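Local atomic coordinates of echicetin A-chain (Echis carinatus, PDB entry 1OZ7), a protein that binds the platelet receptor GPIbalpha as part of a two-chain snake-venom protein, inhibiting platelet aggregation alone but promoting it when IgMk is bound too. Residues A[9-14]-A[47-51]; A[1-6]-A[126-130]. One frame throughout, in Å; residues are numbered along the deposited sequence.

Contact 1. Residues A[9-14]-A[47-51]; sequences NGVYCY and EEILV
With CG beside the backbone N and opposite the carbonyl carbon (chi1 -53°), Y14 leans its ring out from strand 12-14 toward the helix, where E47 reaches it with a fully extended chain that starts anti to its own backbone N (chi1 -165°). The phenol OH donates a 2.6 Å hydrogen bond to E47 OE1. The carboxylate stands perpendicular to the ring, and the hydroxyl meets OE1 from above the carboxylate plane, while OE1 itself lies at the ring edge. K126 forms a salt bridge to the same OE1, and the backbone N of E43 bonds to OE2, so the buried carboxylate is held at both oxygens; the lysine would favour its charged form. One turn further on, L50 places CD1 over the centre of the Y14 ring, a CH-pi contact 4.1 Å from the centroid. L50 CG also packs closely on the amide carbon of N9, 3.4 Å from N9 CG, and V51 CG2 touches the ring obliquely at Y14 CE2. The first hairpin, strands 7-9 and 12-21, thereby rests on helix 45-58, the second helix of the chain, in the sheet-on-helix packing of the C-type lectin fold.

Contact 2. Residues A[1-6]-A[126-130]; sequences MCPPGW and KYPVP
Y127 touches W6 and P3 with different parts of one ring. From CB the chain turns so that CG sits between the backbone N and the carbonyl carbon (chi1 76°), which swings the ring toward the N-terminal segment although the CB bond itself points across it. Along one side of the ring, CD2 comes first, 3.5 Å from W6 CZ3. Next is CE2, which approaches more closely, 3.3 Å from W6 CZ3, and lies over one face of the indole, displaced toward its rim. At the far end CZ lies 4.1 Å from P3 CD; the placement of the Y127 OH against the P3 ring is doubtful. The two aromatic groups thus form an offset edge-to-face pair: the edge of Y127 is directed at the face of W6, with ring planes at 67° and a centroid of Y127 5.0 Å from that of the W6 six-membered ring.

W6 is delivered by a type II beta turn running from P3 to W6, closed by a 3.2 Å hydrogen bond from W6 N to P3 O, with G5 taking positive phi (90°). The indole also leans on M15 of strand 12-21. Beyond the tyrosine, V129 points at the start of the chain, its CG2 3.8 Å from M1 O and 4.4 Å from C2 SG. No hydrogen bond crosses between the segments; the contact is made largely by side-chain packing at the surface. C2 is disulfide-bonded to C13, and strand 121-127 lies beside strand 12-21. Such pairing of the two chain ends, with an N-terminal hairpin bearing its own disulfide, is characteristic of long-form C-type lectin domains.

How the contacts relate
Contacts 1 and 2 lie about 10 Å apart between centres and share the sheet in which strands 12-21 and 121-127 are antiparallel neighbours. Two bonds join them: the disulfide C13 SG to C2 SG, 2.0 Å, and the salt bridge from K126 NZ to E47 OE1, 2.8 Å. K126 and Y127, consecutive on one strand, thus serve different contacts, the lysine reaching the helix of contact 1 and the tyrosine the N-terminal segment of contact 2. K126 also makes a cation-pi contact with Y12, whose CE1 packs 3.5 Å from P128 CB. Together the contacts gather both chain termini and helix 45-58 about the same part of the lectin-type domain.

Contact 1. Residues A[9-14]-A[47-51]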
ATOM      1  N   ASN A   9      -1.822  27.892  -9.055  1.00 18.59           N
ATOM      2  CA  ASN A   9      -2.167  27.603  -7.668  1.00 20.41           C
ATOM      3  C   ASN A   9      -0.870  27.649  -6.882  1.00 19.89           C
ATOM      4  O   ASN A   9       0.141  27.096  -7.321  1.00 19.20           O
ATOM      5  CB  ASN A   9      -2.802  26.215  -7.526  1.00 19.54           C
ATOM      6  CG  ASN A   9      -3.122  25.870  -6.080  1.00 21.48           C
ATOM      7  OD1 ASN A   9      -4.152  26.276  -5.539  1.00 20.11           O
ATOM      8  ND2 ASN A   9      -2.221  25.137  -5.436  1.00 18.89           N
ATOM      9  N   GLY A  10      -0.894  28.309  -5.729  1.00 21.82           N
ATOM     10  CA  GLY A  10       0.310  28.414  -4.927  1.00 26.32           C
ATOM     11  C   GLY A  10       1.487  28.776  -5.816  1.00 27.64           C
ATOM     12  O   GLY A  10       2.507  28.098  -5.815  1.00 28.42           O
ATOM     13  N   VAL A  11       1.338  29.843  -6.593  1.00 29.13           N
ATOM     14  CA  VAL A  11       2.389  30.293  -7.499  1.00 32.65           C
ATOM     15  C   VAL A  11       3.059  29.147  -8.263  1.00 33.39           C
ATOM     16  O   VAL A  11       4.280  29.116  -8.429  1.00 34.26           O
ATOM     17  CB  VAL A  11       3.478  31.105  -6.749  1.00 35.82           C
ATOM     18  CG1 VAL A  11       4.317  30.190  -5.851  1.00 37.64           C
ATOM     19  CG2 VAL A  11       4.363  31.829  -7.756  1.00 38.83           C
ATOM     20  N   TYR A  12       2.244  28.199  -8.717  1.00 33.22           N
ATOM     21  CA  TYR A  12       2.714  27.059  -9.497  1.00 29.89           C
ATOM     22  C   TYR A  12       1.785  26.971 -10.695  1.00 27.28           C
ATOM     23  O   TYR A  12       0.627  27.380 -10.609  1.00 25.94           O
ATOM     24  CB  TYR A  12       2.605  25.769  -8.686  1.00 32.53           C
ATOM     25  CG  TYR A  12       3.876  25.330  -7.998  1.00 35.79           C
ATOM     26  CD1 TYR A  12       4.927  24.771  -8.721  1.00 37.76           C
ATOM     27  CD2 TYR A  12       4.018  25.450  -6.618  1.00 40.17           C
ATOM     28  CE1 TYR A  12       6.092  24.338  -8.086  1.00 41.16           C
ATOM     29  CE2 TYR A  12       5.178  25.023  -5.972  1.00 43.27           C
ATOM     30  CZ  TYR A  12       6.209  24.469  -6.711  1.00 43.77           C
ATOM     31  OH  TYR A  12       7.355  24.049  -6.070  1.00 46.56           O
ATOM     32  N   CYS A  13       2.285  26.445 -11.807  1.00 26.03           N
ATOM     33  CA  CYS A  13       1.481  26.294 -13.014  1.00 24.16           C
ATOM     34  C   CYS A  13       1.163  24.822 -13.180  1.00 23.84           C
ATOM     35  O   CYS A  13       2.031  23.978 -12.983  1.00 19.32           O
ATOM     36  CB  CYS A  13       2.243  26.800 -14.234  1.00 26.23           C
ATOM     37  SG  CYS A  13       2.680  28.569 -14.143  1.00 29.99           S
ATOM     38  N   TYR A  14      -0.083  24.523 -13.546  1.00 24.48           N
ATOM     39  CA  TYR A  14      -0.538  23.147 -13.713  1.00 24.48           C
ATOM     40  C   TYR A  14      -1.362  22.942 -14.965  1.00 25.17           C
ATOM     41  O   TYR A  14      -2.183  23.789 -15.330  1.00 24.36           O
ATOM     42  CB  TYR A  14      -1.455  22.715 -12.562  1.00 24.93           C
ATOM     43  CG  TYR A  14      -0.941  22.889 -11.157  1.00 24.96           C
ATOM     44  CD1 TYR A  14      -0.648  24.152 -10.647  1.00 24.81           C
ATOM     45  CD2 TYR A  14      -0.811  21.787 -10.310  1.00 25.06           C
ATOM     46  CE1 TYR A  14      -0.247  24.312  -9.322  1.00 26.10           C
ATOM     47  CE2 TYR A  14      -0.409  21.936  -8.991  1.00 24.64           C
ATOM     48  CZ  TYR A  14      -0.130  23.198  -8.502  1.00 25.61           C
ATOM     49  OH  TYR A  14       0.259  23.341  -7.194  1.00 23.75           O
ATOM     50  N   GLU A  47      -4.171  21.553  -2.307  1.00 19.49           N
ATOM     51  CA  GLU A  47      -3.628  21.319  -3.635  1.00 19.61           C
ATOM     52  C   GLU A  47      -4.300  20.085  -4.255  1.00 18.97           C
ATOM     53  O   GLU A  47      -4.732  20.117  -5.412  1.00 17.67           O
ATOM     54  CB  GLU A  47      -2.112  21.117  -3.582  1.00 17.98           C
ATOM     55  CG  GLU A  47      -1.467  21.229  -4.963  1.00 15.22           C
ATOM     56  CD  GLU A  47       0.020  20.964  -4.951  1.00 14.36           C
ATOM     57  OE1 GLU A  47       0.660  21.111  -6.011  1.00 20.27           O
ATOM     58  OE2 GLU A  47       0.555  20.601  -3.892  1.00  9.92           O
ATOM     59  N   GLU A  48      -4.385  19.009  -3.476  1.00 17.87           N
ATOM     60  CA  GLU A  48      -5.020  17.768  -3.928  1.00 18.83           C
ATOM     61  C   GLU A  48      -6.363  18.121  -4.534  1.00 19.28           C
ATOM     62  O   GLU A  48      -6.788  17.556  -5.547  1.00 16.46           O
ATOM     63  CB  GLU A  48      -5.226  16.829  -2.748  1.00 16.19           C
ATOM     64  N   ILE A  49      -7.026  19.074  -3.890  1.00 20.85           N
ATOM     65  CA  ILE A  49      -8.325  19.537  -4.329  1.00 21.59           C
ATOM     66  C   ILE A  49      -8.248  20.374  -5.605  1.00 21.91           C
ATOM     67  O   ILE A  49      -9.105  20.253  -6.473  1.00 22.51           O
ATOM     68  CB  ILE A  49      -9.009  20.309  -3.182  1.00 23.56           C
ATOM     69  CG1 ILE A  49      -9.979  19.377  -2.460  1.00 20.61           C
ATOM     70  CG2 ILE A  49      -9.687  21.558  -3.695  1.00 27.58           C
ATOM     71  CD1 ILE A  49     -10.518  19.951  -1.196  1.00 21.58           C
ATOM     72  N   LEU A  50      -7.219  21.201  -5.737  1.00 21.24           N
ATOM     73  CA  LEU A  50      -7.081  22.032  -6.938  1.00 22.18           C
ATOM     74  C   LEU A  50      -6.754  21.191  -8.179  1.00 23.10           C
ATOM     75  O   LEU A  50      -7.040  21.596  -9.303  1.00 22.51           O
ATOM     76  CB  LEU A  50      -6.002  23.107  -6.704  1.00 18.47           C
ATOM     77  CG  LEU A  50      -5.395  23.988  -7.804  1.00 15.42           C
ATOM     78  CD1 LEU A  50      -4.518  23.148  -8.705  1.00 14.72           C
ATOM     79  CD2 LEU A  50      -6.465  24.703  -8.596  1.00 14.24           C
ATOM     80  N   VAL A  51      -6.164  20.018  -7.969  1.00 23.35           N
ATOM     81  CA  VAL A  51      -5.808  19.131  -9.076  1.00 23.10           C
ATOM     82  C   VAL A  51      -6.973  18.260  -9.578  1.00 23.59           C
ATOM     83  O   VAL A  51      -7.189  18.151 -10.787  1.00 23.81           O
ATOM     84  CB  VAL A  51      -4.646  18.193  -8.689  1.00 21.27           C
ATOM     85  CG1 VAL A  51      -4.334  17.255  -9.852  1.00 21.66           C
ATOM     86  CG2 VAL A  51      -3.421  19.004  -8.331  1.00 23.04           C
TER

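Contact 2. Residues A[1-6]-A[126-130]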
ATOM      1  N   MET A   1       1.235  33.965 -13.271  1.00 48.99           N
ATOM      2  CA  MET A   1       1.468  34.258 -14.715  1.00 49.18           C
ATOM      3  C   MET A   1       1.878  32.966 -15.421  1.00 47.35           C
ATOM      4  O   MET A   1       3.055  32.730 -15.691  1.00 46.61           O
ATOM      5  CB  MET A   1       2.569  35.312 -14.865  1.00 51.65           C
ATOM      6  CG  MET A   1       2.602  36.026 -16.218  1.00 54.20           C
ATOM      7  SD  MET A   1       2.903  34.952 -17.639  1.00 57.81           S
ATOM      8  CE  MET A   1       1.238  34.771 -18.292  1.00 54.25           C
ATOM      9  N   CYS A   2       0.891  32.129 -15.714  1.00 44.54           N
ATOM     10  CA  CYS A   2       1.150  30.864 -16.375  1.00 41.14           C
ATOM     11  C   CYS A   2       0.774  30.931 -17.848  1.00 41.26           C
ATOM     12  O   CYS A   2      -0.080  31.719 -18.244  1.00 42.29           O
ATOM     13  CB  CYS A   2       0.369  29.751 -15.675  1.00 37.84           C
ATOM     14  SG  CYS A   2       0.878  29.479 -13.947  1.00 29.79           S
ATOM     15  N   PRO A   3       1.417  30.101 -18.683  1.00 41.71           N
ATOM     16  CA  PRO A   3       1.150  30.065 -20.122  1.00 41.47           C
ATOM     17  C   PRO A   3      -0.329  29.877 -20.427  1.00 41.34           C
ATOM     18  O   PRO A   3      -1.122  29.570 -19.539  1.00 39.25           O
ATOM     19  CB  PRO A   3       1.983  28.876 -20.595  1.00 40.69           C
ATOM     20  CG  PRO A   3       3.137  28.886 -19.661  1.00 41.22           C
ATOM     21  CD  PRO A   3       2.462  29.126 -18.327  1.00 41.74           C
ATOM     22  N   PRO A   4      -0.721  30.070 -21.694  1.00 42.72           N
ATOM     23  CA  PRO A   4      -2.128  29.903 -22.064  1.00 43.99           C
ATOM     24  C   PRO A   4      -2.571  28.454 -21.902  1.00 43.14           C
ATOM     25  O   PRO A   4      -1.848  27.532 -22.282  1.00 44.19           O
ATOM     26  CB  PRO A   4      -2.158  30.360 -23.522  1.00 45.75           C
ATOM     27  CG  PRO A   4      -1.048  31.378 -23.573  1.00 46.21           C
ATOM     28  CD  PRO A   4       0.040  30.669 -22.804  1.00 44.80           C
ATOM     29  N   GLY A   5      -3.749  28.261 -21.324  1.00 40.76           N
ATOM     30  CA  GLY A   5      -4.265  26.917 -21.133  1.00 39.21           C
ATOM     31  C   GLY A   5      -3.850  26.300 -19.813  1.00 36.49           C
ATOM     32  O   GLY A   5      -4.439  25.315 -19.372  1.00 37.35           O
ATOM     33  N   TRP A   6      -2.826  26.872 -19.186  1.00 32.73           N
ATOM     34  CA  TRP A   6      -2.339  26.372 -17.907  1.00 28.80           C
ATOM     35  C   TRP A   6      -3.022  27.107 -16.775  1.00 26.79           C
ATOM     36  O   TRP A   6      -3.466  28.236 -16.945  1.00 27.16           O
ATOM     37  CB  TRP A   6      -0.830  26.567 -17.786  1.00 25.75           C
ATOM     38  CG  TRP A   6      -0.027  25.703 -18.705  1.00 23.16           C
ATOM     39  CD1 TRP A   6       0.017  25.767 -20.067  1.00 22.73           C
ATOM     40  CD2 TRP A   6       0.883  24.667 -18.322  1.00 20.11           C
ATOM     41  NE1 TRP A   6       0.905  24.840 -20.557  1.00 21.01           N
ATOM     42  CE2 TRP A   6       1.450  24.152 -19.504  1.00 19.69           C
ATOM     43  CE3 TRP A   6       1.274  24.125 -17.093  1.00 18.84           C
ATOM     44  CZ2 TRP A   6       2.388  23.117 -19.493  1.00 19.10           C
ATOM     45  CZ3 TRP A   6       2.208  23.091 -17.081  1.00 20.00           C
ATOM     46  CH2 TRP A   6       2.752  22.602 -18.273  1.00 19.48           C
ATOM     47  N   LYS A 126       3.249  20.003 -13.850  1.00 24.12           N
ATOM     48  CA  LYS A 126       3.392  21.080 -12.883  1.00 23.36           C
ATOM     49  C   LYS A 126       4.820  21.609 -12.950  1.00 24.06           C
ATOM     50  O   LYS A 126       5.756  20.872 -13.280  1.00 21.54           O
ATOM     51  CB  LYS A 126       3.076  20.537 -11.488  1.00 23.50           C
ATOM     52  CG  LYS A 126       3.371  21.456 -10.310  1.00 22.09           C
ATOM     53  CD  LYS A 126       3.025  20.734  -9.009  1.00 22.98           C
ATOM     54  CE  LYS A 126       3.555  21.448  -7.781  1.00 24.40           C
ATOM     55  NZ  LYS A 126       3.388  20.619  -6.548  1.00 21.90           N
ATOM     56  N   TYR A 127       4.973  22.897 -12.668  1.00 26.10           N
ATOM     57  CA  TYR A 127       6.283  23.528 -12.662  1.00 28.90           C
ATOM     58  C   TYR A 127       6.157  24.948 -12.095  1.00 31.02           C
ATOM     59  O   TYR A 127       5.096  25.575 -12.185  1.00 29.12           O
ATOM     60  CB  TYR A 127       6.862  23.558 -14.079  1.00 29.63           C
ATOM     61  CG  TYR A 127       6.263  24.612 -14.974  1.00 29.80           C
ATOM     62  CD1 TYR A 127       6.652  25.947 -14.862  1.00 29.99           C
ATOM     63  CD2 TYR A 127       5.298  24.283 -15.927  1.00 28.73           C
ATOM     64  CE1 TYR A 127       6.100  26.924 -15.672  1.00 30.22           C
ATOM     65  CE2 TYR A 127       4.740  25.256 -16.740  1.00 29.35           C
ATOM     66  CZ  TYR A 127       5.149  26.573 -16.604  1.00 32.43           C
ATOM     67  OH  TYR A 127       4.610  27.548 -17.405  1.00 38.65           O
ATOM     68  N   PRO A 128       7.242  25.462 -11.490  1.00 33.09           N
ATOM     69  CA  PRO A 128       7.294  26.801 -10.893  1.00 33.98           C
ATOM     70  C   PRO A 128       7.820  27.853 -11.861  1.00 35.62           C
ATOM     71  O   PRO A 128       8.928  27.727 -12.371  1.00 34.59           O
ATOM     72  CB  PRO A 128       8.230  26.600  -9.716  1.00 33.57           C
ATOM     73  CG  PRO A 128       9.265  25.674 -10.307  1.00 35.09           C
ATOM     74  CD  PRO A 128       8.432  24.672 -11.114  1.00 33.45           C
ATOM     75  N   VAL A 129       7.033  28.894 -12.108  1.00 38.40           N
ATOM     76  CA  VAL A 129       7.458  29.950 -13.020  1.00 43.48           C
ATOM     77  C   VAL A 129       8.853  30.498 -12.686  1.00 46.76           C
ATOM     78  O   VAL A 129       9.621  30.837 -13.587  1.00 46.50           O
ATOM     79  CB  VAL A 129       6.456  31.117 -13.034  1.00 44.08           C
ATOM     80  CG1 VAL A 129       6.868  32.141 -14.083  1.00 45.05           C
ATOM     81  CG2 VAL A 129       5.061  30.594 -13.315  1.00 43.56           C
ATOM     82  N   PRO A 130       9.192  30.606 -11.388  1.00 50.30           N
ATOM     83  CA  PRO A 130      10.509  31.113 -10.985  1.00 53.78           C
ATOM     84  C   PRO A 130      11.621  30.105 -11.278  1.00 56.50           C
ATOM     85  O   PRO A 130      12.701  30.170 -10.684  1.00 56.95           O
ATOM     86  CB  PRO A 130      10.348  31.350  -9.485  1.00 53.59           C
ATOM     87  CG  PRO A 130       8.893  31.651  -9.346  1.00 54.09           C
ATOM     88  CD  PRO A 130       8.278  30.600 -10.232  1.00 52.23           C
TER